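Piwi domain-containing protein (Vanderwaltozyma polyspora, PDB 5THE) probably binds RNA as an Argonaute, here represented by its C-terminal lobe, the part that carries the Piwi domain. Local coordinates at residues Leu32-Tyr46 with Ser58-Ile70. Sequence-based numbering, arbitrary orientation.
Sequences LDAPVVQFKESTFEY and SKGNWNMKGHQFI
F39, H67 and W62 form an aromatic cluster where the short hairpin of strands 37-38 and 43-44 packs on the irregular chain that follows it. The F39 and H67 rings stack face to face, their planes 13° apart and their centroids separated by 3.9 Å. Toward W62 the same phenyl turns its edge, at 63° to the indole, and brings F39 CE1 to 3.6 Å from W62 NE1. M64 adds an oblique Met-aromatic contact, its SD lying 4.1 Å from F39 CE1. A chi1 of -46° sets F39 CG beside its own backbone N and anti to the carbonyl carbon, which carries the ring in among these three partners. An alanine here is likely to strip H67 of its stacking partner and set the imidazole free to turn.

The hairpin also meets W62 elsewhere: V37 CG2 sits over the six-membered ring, 4.0 Å from W62 CZ3, while F44 CD2 packs on W62 CB at 3.8 Å. Beyond the cluster, K59 runs fully extended along the face of Y46, its CB 3.6 Å above the ring centroid. This brings K59 NZ within 2.6 Å of L32 O; P421 O is a second acceptor for the ammonium. At the hairpin's turn, K40 N donates to Q68 O over 3.0 Å, tying the backbones together beside the stack.

Strand 37-38 also pairs with strand 248-249, and H247 meets W62 edge-to-face; the cluster packs against this small three-stranded antiparallel sheet, a beta-hairpin plus one added strand, within the C-terminal lobe of this Argonaute.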
loop_
_atom_site.group_PDB
_atom_site.type_symbol
_atom_site.label_atom_id
_atom_site.label_comp_id
_atom_site.label_asym_id
_atom_site.label_seq_id
_atom_site.Cartn_x
_atom_site.Cartn_y
_atom_site.Cartn_z
ATOM N N LEU A 32 -3.641 20.056 9.509
ATOM C CA LEU A 32 -3.677 19.076 10.582
ATOM C C LEU A 32 -2.267 18.700 11.034
ATOM O O LEU A 32 -1.318 18.680 10.247
ATOM C CB LEU A 32 -4.426 17.817 10.136
ATOM C CG LEU A 32 -5.897 18.011 9.749
ATOM C CD1 LEU A 32 -6.578 16.676 9.482
ATOM C CD2 LEU A 32 -6.650 18.778 10.835
ATOM N N ASP A 33 -2.137 18.400 12.322
ATOM C CA ASP A 33 -0.858 17.953 12.841
ATOM C C ASP A 33 -0.543 16.539 12.351
ATOM O O ASP A 33 -1.436 15.750 12.047
ATOM C CB ASP A 33 -0.860 18.002 14.370
ATOM C CG ASP A 33 -1.006 19.414 14.906
ATOM O OD1 ASP A 33 -0.493 20.365 14.266
ATOM O OD2 ASP A 33 -1.649 19.582 15.961
ATOM N N ALA A 34 0.747 16.241 12.247
ATOM C CA ALA A 34 1.170 14.889 11.944
ATOM C C ALA A 34 0.941 14.006 13.163
ATOM O O ALA A 34 0.952 14.490 14.292
ATOM C CB ALA A 34 2.647 14.856 11.562
ATOM N N PRO A 35 0.725 12.709 12.968
ATOM C CA PRO A 35 0.775 11.792 14.108
ATOM C C PRO A 35 2.213 11.610 14.554
ATOM O O PRO A 35 3.173 11.964 13.860
ATOM C CB PRO A 35 0.201 10.485 13.559
ATOM C CG PRO A 35 0.566 10.529 12.078
ATOM C CD PRO A 35 0.467 12.008 11.696
ATOM N N VAL A 36 2.360 11.015 15.725
ATOM C CA VAL A 36 3.673 10.595 16.193
ATOM C C VAL A 36 4.073 9.347 15.419
ATOM O O VAL A 36 3.372 8.331 15.459
ATOM C CB VAL A 36 3.655 10.327 17.702
ATOM C CG1 VAL A 36 5.001 9.850 18.159
ATOM C CG2 VAL A 36 3.223 11.582 18.449
ATOM N N VAL A 37 5.193 9.416 14.704
ATOM C CA VAL A 37 5.705 8.230 14.027
ATOM C C VAL A 37 6.508 7.412 15.029
ATOM O O VAL A 37 7.355 7.948 15.744
ATOM C CB VAL A 37 6.556 8.611 12.805
ATOM C CG1 VAL A 37 7.165 7.349 12.184
ATOM C CG2 VAL A 37 5.710 9.355 11.765
ATOM N N GLN A 38 6.234 6.114 15.093
ATOM C CA GLN A 38 6.827 5.233 16.091
ATOM C C GLN A 38 7.875 4.338 15.440
ATOM O O GLN A 38 7.568 3.635 14.477
ATOM C CB GLN A 38 5.746 4.369 16.751
ATOM C CG GLN A 38 6.295 3.372 17.754
ATOM C CD GLN A 38 6.708 4.048 19.043
ATOM O OE1 GLN A 38 5.889 4.665 19.697
ATOM N NE2 GLN A 38 7.980 3.951 19.404
ATOM N N PHE A 39 9.095 4.346 15.982
ATOM C CA PHE A 39 10.131 3.376 15.651
ATOM C C PHE A 39 10.276 2.391 16.811
ATOM O O PHE A 39 9.502 2.422 17.772
ATOM C CB PHE A 39 11.451 4.092 15.330
ATOM C CG PHE A 39 11.289 5.259 14.401
ATOM C CD1 PHE A 39 11.011 5.060 13.058
ATOM C CD2 PHE A 39 11.394 6.556 14.877
ATOM C CE1 PHE A 39 10.844 6.146 12.200
ATOM C CE2 PHE A 39 11.232 7.641 14.027
ATOM C CZ PHE A 39 10.959 7.430 12.687
ATOM N N LYS A 40 11.274 1.507 16.726
ATOM C CA LYS A 40 11.445 0.502 17.773
ATOM C C LYS A 40 11.645 1.146 19.144
ATOM O O LYS A 40 11.000 0.761 20.123
ATOM C CB LYS A 40 12.627 -0.419 17.462
ATOM C CG LYS A 40 12.660 -1.620 18.386
ATOM C CD LYS A 40 13.836 -2.540 18.105
ATOM C CE LYS A 40 13.476 -3.957 18.515
ATOM N NZ LYS A 40 14.635 -4.683 19.076
ATOM N N GLU A 41 12.533 2.121 19.238
ATOM C CA GLU A 41 12.970 2.611 20.542
ATOM C C GLU A 41 12.926 4.128 20.616
ATOM O O GLU A 41 13.635 4.735 21.421
ATOM C CB GLU A 41 14.378 2.113 20.861
ATOM C CG GLU A 41 14.525 0.605 20.752
ATOM C CD GLU A 41 15.885 0.119 21.175
ATOM O OE1 GLU A 41 15.969 -0.546 22.224
ATOM O OE2 GLU A 41 16.871 0.413 20.464
ATOM N N SER A 42 12.097 4.750 19.789
ATOM C CA SER A 42 12.115 6.193 19.622
ATOM C C SER A 42 10.908 6.578 18.776
ATOM O O SER A 42 10.285 5.730 18.130
ATOM C CB SER A 42 13.428 6.649 18.969
ATOM O OG SER A 42 13.358 7.986 18.542
ATOM N N THR A 43 10.577 7.856 18.796
ATOM C CA THR A 43 9.465 8.369 18.017
ATOM C C THR A 43 9.942 9.564 17.208
ATOM O O THR A 43 11.008 10.130 17.466
ATOM C CB THR A 43 8.299 8.793 18.911
ATOM O OG1 THR A 43 8.734 9.855 19.756
ATOM C CG2 THR A 43 7.847 7.653 19.790
ATOM N N PHE A 44 9.143 9.949 16.219
ATOM C CA PHE A 44 9.325 11.236 15.565
ATOM C C PHE A 44 7.982 11.947 15.529
ATOM O O PHE A 44 7.062 11.507 14.837
ATOM C CB PHE A 44 9.893 11.087 14.158
ATOM C CG PHE A 44 9.902 12.370 13.396
ATOM C CD1 PHE A 44 10.380 13.530 13.993
ATOM C CD2 PHE A 44 9.426 12.431 12.096
ATOM C CE1 PHE A 44 10.384 14.732 13.311
ATOM C CE2 PHE A 44 9.429 13.637 11.403
ATOM C CZ PHE A 44 9.913 14.789 12.011
ATOM N N GLU A 45 7.866 13.037 16.269
ATOM C CA GLU A 45 6.690 13.892 16.211
ATOM C C GLU A 45 7.123 15.240 15.654
ATOM O O GLU A 45 7.897 15.961 16.292
ATOM C CB GLU A 45 6.028 14.063 17.578
ATOM C CG GLU A 45 4.756 14.883 17.450
ATOM C CD GLU A 45 4.046 15.089 18.768
ATOM O OE1 GLU A 45 4.695 14.888 19.814
ATOM O OE2 GLU A 45 2.844 15.456 18.752
ATOM N N TYR A 46 6.631 15.575 14.464
ATOM C CA TYR A 46 6.856 16.911 13.931
ATOM C C TYR A 46 6.177 17.937 14.821
ATOM O O TYR A 46 4.989 17.813 15.124
ATOM C CB TYR A 46 6.318 17.050 12.502
ATOM C CG TYR A 46 6.516 18.470 11.997
ATOM C CD1 TYR A 46 7.734 18.867 11.461
ATOM C CD2 TYR A 46 5.502 19.415 12.094
ATOM C CE1 TYR A 46 7.931 20.158 11.018
ATOM C CE2 TYR A 46 5.692 20.714 11.665
ATOM C CZ TYR A 46 6.909 21.076 11.125
ATOM O OH TYR A 46 7.103 22.367 10.691
ATOM N N SER A 58 10.666 18.528 7.238
ATOM C CA SER A 58 10.726 17.271 7.960
ATOM C C SER A 58 9.348 16.738 8.325
ATOM O O SER A 58 9.247 15.586 8.738
ATOM C CB SER A 58 11.585 17.434 9.231
ATOM O OG SER A 58 10.900 18.137 10.250
ATOM N N LYS A 59 8.287 17.535 8.195
ATOM C CA LYS A 59 6.950 17.006 8.449
ATOM C C LYS A 59 6.608 15.958 7.388
ATOM O O LYS A 59 6.670 16.235 6.187
ATOM C CB LYS A 59 5.910 18.121 8.441
ATOM C CG LYS A 59 4.540 17.623 8.924
ATOM C CD LYS A 59 3.501 18.745 8.936
ATOM C CE LYS A 59 2.192 18.250 9.532
ATOM N NZ LYS A 59 1.121 19.305 9.471
ATOM N N GLY A 60 6.272 14.747 7.830
ATOM C CA GLY A 60 5.957 13.697 6.874
ATOM C C GLY A 60 7.136 13.284 6.026
ATOM O O GLY A 60 6.957 12.870 4.879
ATOM N N ASN A 61 8.351 13.383 6.559
ATOM C CA ASN A 61 9.546 13.227 5.729
ATOM C C ASN A 61 10.694 12.996 6.714
ATOM O O ASN A 61 11.318 13.946 7.175
ATOM C CB ASN A 61 9.793 14.458 4.866
ATOM C CG ASN A 61 11.026 14.334 3.959
ATOM O OD1 ASN A 61 11.675 15.323 3.656
ATOM N ND2 ASN A 61 11.347 13.157 3.551
ATOM N N TRP A 62 10.936 11.737 7.041
ATOM C CA TRP A 62 11.984 11.403 8.002
ATOM C C TRP A 62 12.956 10.440 7.325
ATOM O O TRP A 62 12.889 10.210 6.119
ATOM C CB TRP A 62 11.377 10.829 9.293
ATOM C CG TRP A 62 10.604 9.551 9.064
ATOM C CD1 TRP A 62 11.078 8.268 9.160
ATOM C CD2 TRP A 62 9.231 9.442 8.670
ATOM N NE1 TRP A 62 10.078 7.372 8.853
ATOM C CE2 TRP A 62 8.938 8.065 8.549
ATOM C CE3 TRP A 62 8.223 10.375 8.398
ATOM C CZ2 TRP A 62 7.681 7.604 8.183
ATOM C CZ3 TRP A 62 6.972 9.912 8.033
ATOM C CH2 TRP A 62 6.714 8.540 7.927
ATOM N N ASN A 63 13.878 9.891 8.109
ATOM C CA ASN A 63 14.751 8.847 7.598
ATOM C C ASN A 63 15.064 7.896 8.742
ATOM O O ASN A 63 14.834 8.202 9.914
ATOM C CB ASN A 63 16.023 9.428 6.982
ATOM C CG ASN A 63 16.895 10.079 8.000
ATOM O OD1 ASN A 63 17.711 9.422 8.629
ATOM N ND2 ASN A 63 16.715 11.374 8.195
ATOM N N MET A 64 15.580 6.724 8.383
ATOM C CA MET A 64 15.793 5.656 9.351
ATOM C C MET A 64 17.095 5.791 10.131
ATOM O O MET A 64 17.276 5.056 11.100
ATOM C CB MET A 64 15.751 4.293 8.644
ATOM C CG MET A 64 14.346 3.784 8.378
ATOM S SD MET A 64 13.334 3.822 9.878
ATOM C CE MET A 64 14.056 2.520 10.892
ATOM N N LYS A 65 17.988 6.706 9.750
ATOM C CA LYS A 65 19.286 6.818 10.415
ATOM C C LYS A 65 19.122 6.931 11.928
ATOM O O LYS A 65 18.382 7.783 12.429
ATOM C CB LYS A 65 20.053 8.029 9.872
ATOM C CG LYS A 65 21.430 8.229 10.496
ATOM C CD LYS A 65 22.302 9.135 9.630
ATOM C CE LYS A 65 23.668 9.371 10.267
ATOM N NZ LYS A 65 23.532 9.969 11.622
ATOM N N GLY A 66 19.801 6.045 12.656
ATOM C CA GLY A 66 19.677 6.013 14.098
ATOM C C GLY A 66 18.421 5.355 14.621
ATOM O O GLY A 66 18.242 5.290 15.840
ATOM N N HIS A 67 17.549 4.858 13.755
ATOM C CA HIS A 67 16.327 4.206 14.192
ATOM C C HIS A 67 16.356 2.738 13.807
ATOM O O HIS A 67 17.140 2.307 12.958
ATOM C CB HIS A 67 15.095 4.869 13.565
ATOM C CG HIS A 67 14.957 6.317 13.898
ATOM N ND1 HIS A 67 14.911 6.779 15.194
ATOM C CD2 HIS A 67 14.853 7.410 13.101
ATOM C CE1 HIS A 67 14.782 8.094 15.185
ATOM N NE2 HIS A 67 14.744 8.501 13.928
ATOM N N GLN A 68 15.467 1.974 14.421
ATOM C CA GLN A 68 15.304 0.575 14.074
ATOM C C GLN A 68 13.839 0.270 13.806
ATOM O O GLN A 68 12.936 0.910 14.357
ATOM C CB GLN A 68 15.851 -0.333 15.177
ATOM C CG GLN A 68 17.363 -0.237 15.299
ATOM C CD GLN A 68 17.917 -1.147 16.371
ATOM O OE1 GLN A 68 17.208 -1.543 17.293
ATOM N NE2 GLN A 68 19.197 -1.477 16.261
ATOM N N PHE A 69 13.626 -0.704 12.926
ATOM C CA PHE A 69 12.294 -1.229 12.685
ATOM C C PHE A 69 11.708 -1.800 13.963
ATOM O O PHE A 69 12.409 -2.435 14.755
ATOM C CB PHE A 69 12.336 -2.323 11.620
ATOM C CG PHE A 69 12.822 -1.849 10.280
ATOM C CD1 PHE A 69 12.620 -0.531 9.877
ATOM C CD2 PHE A 69 13.483 -2.712 9.432
ATOM C CE1 PHE A 69 13.070 -0.081 8.635
ATOM C CE2 PHE A 69 13.935 -2.269 8.169
ATOM C CZ PHE A 69 13.718 -0.953 7.780
ATOM N N ILE A 70 10.395 -1.625 14.119
ATOM C CA ILE A 70 9.706 -2.066 15.335
ATOM C C ILE A 70 9.819 -3.577 15.510
ATOM O O ILE A 70 10.035 -4.072 16.619
ATOM C CB ILE A 70 8.229 -1.625 15.289
ATOM C CG1 ILE A 70 8.111 -0.115 15.470
ATOM C CG2 ILE A 70 7.390 -2.386 16.322
ATOM C CD1 ILE A 70 6.757 0.446 15.030
#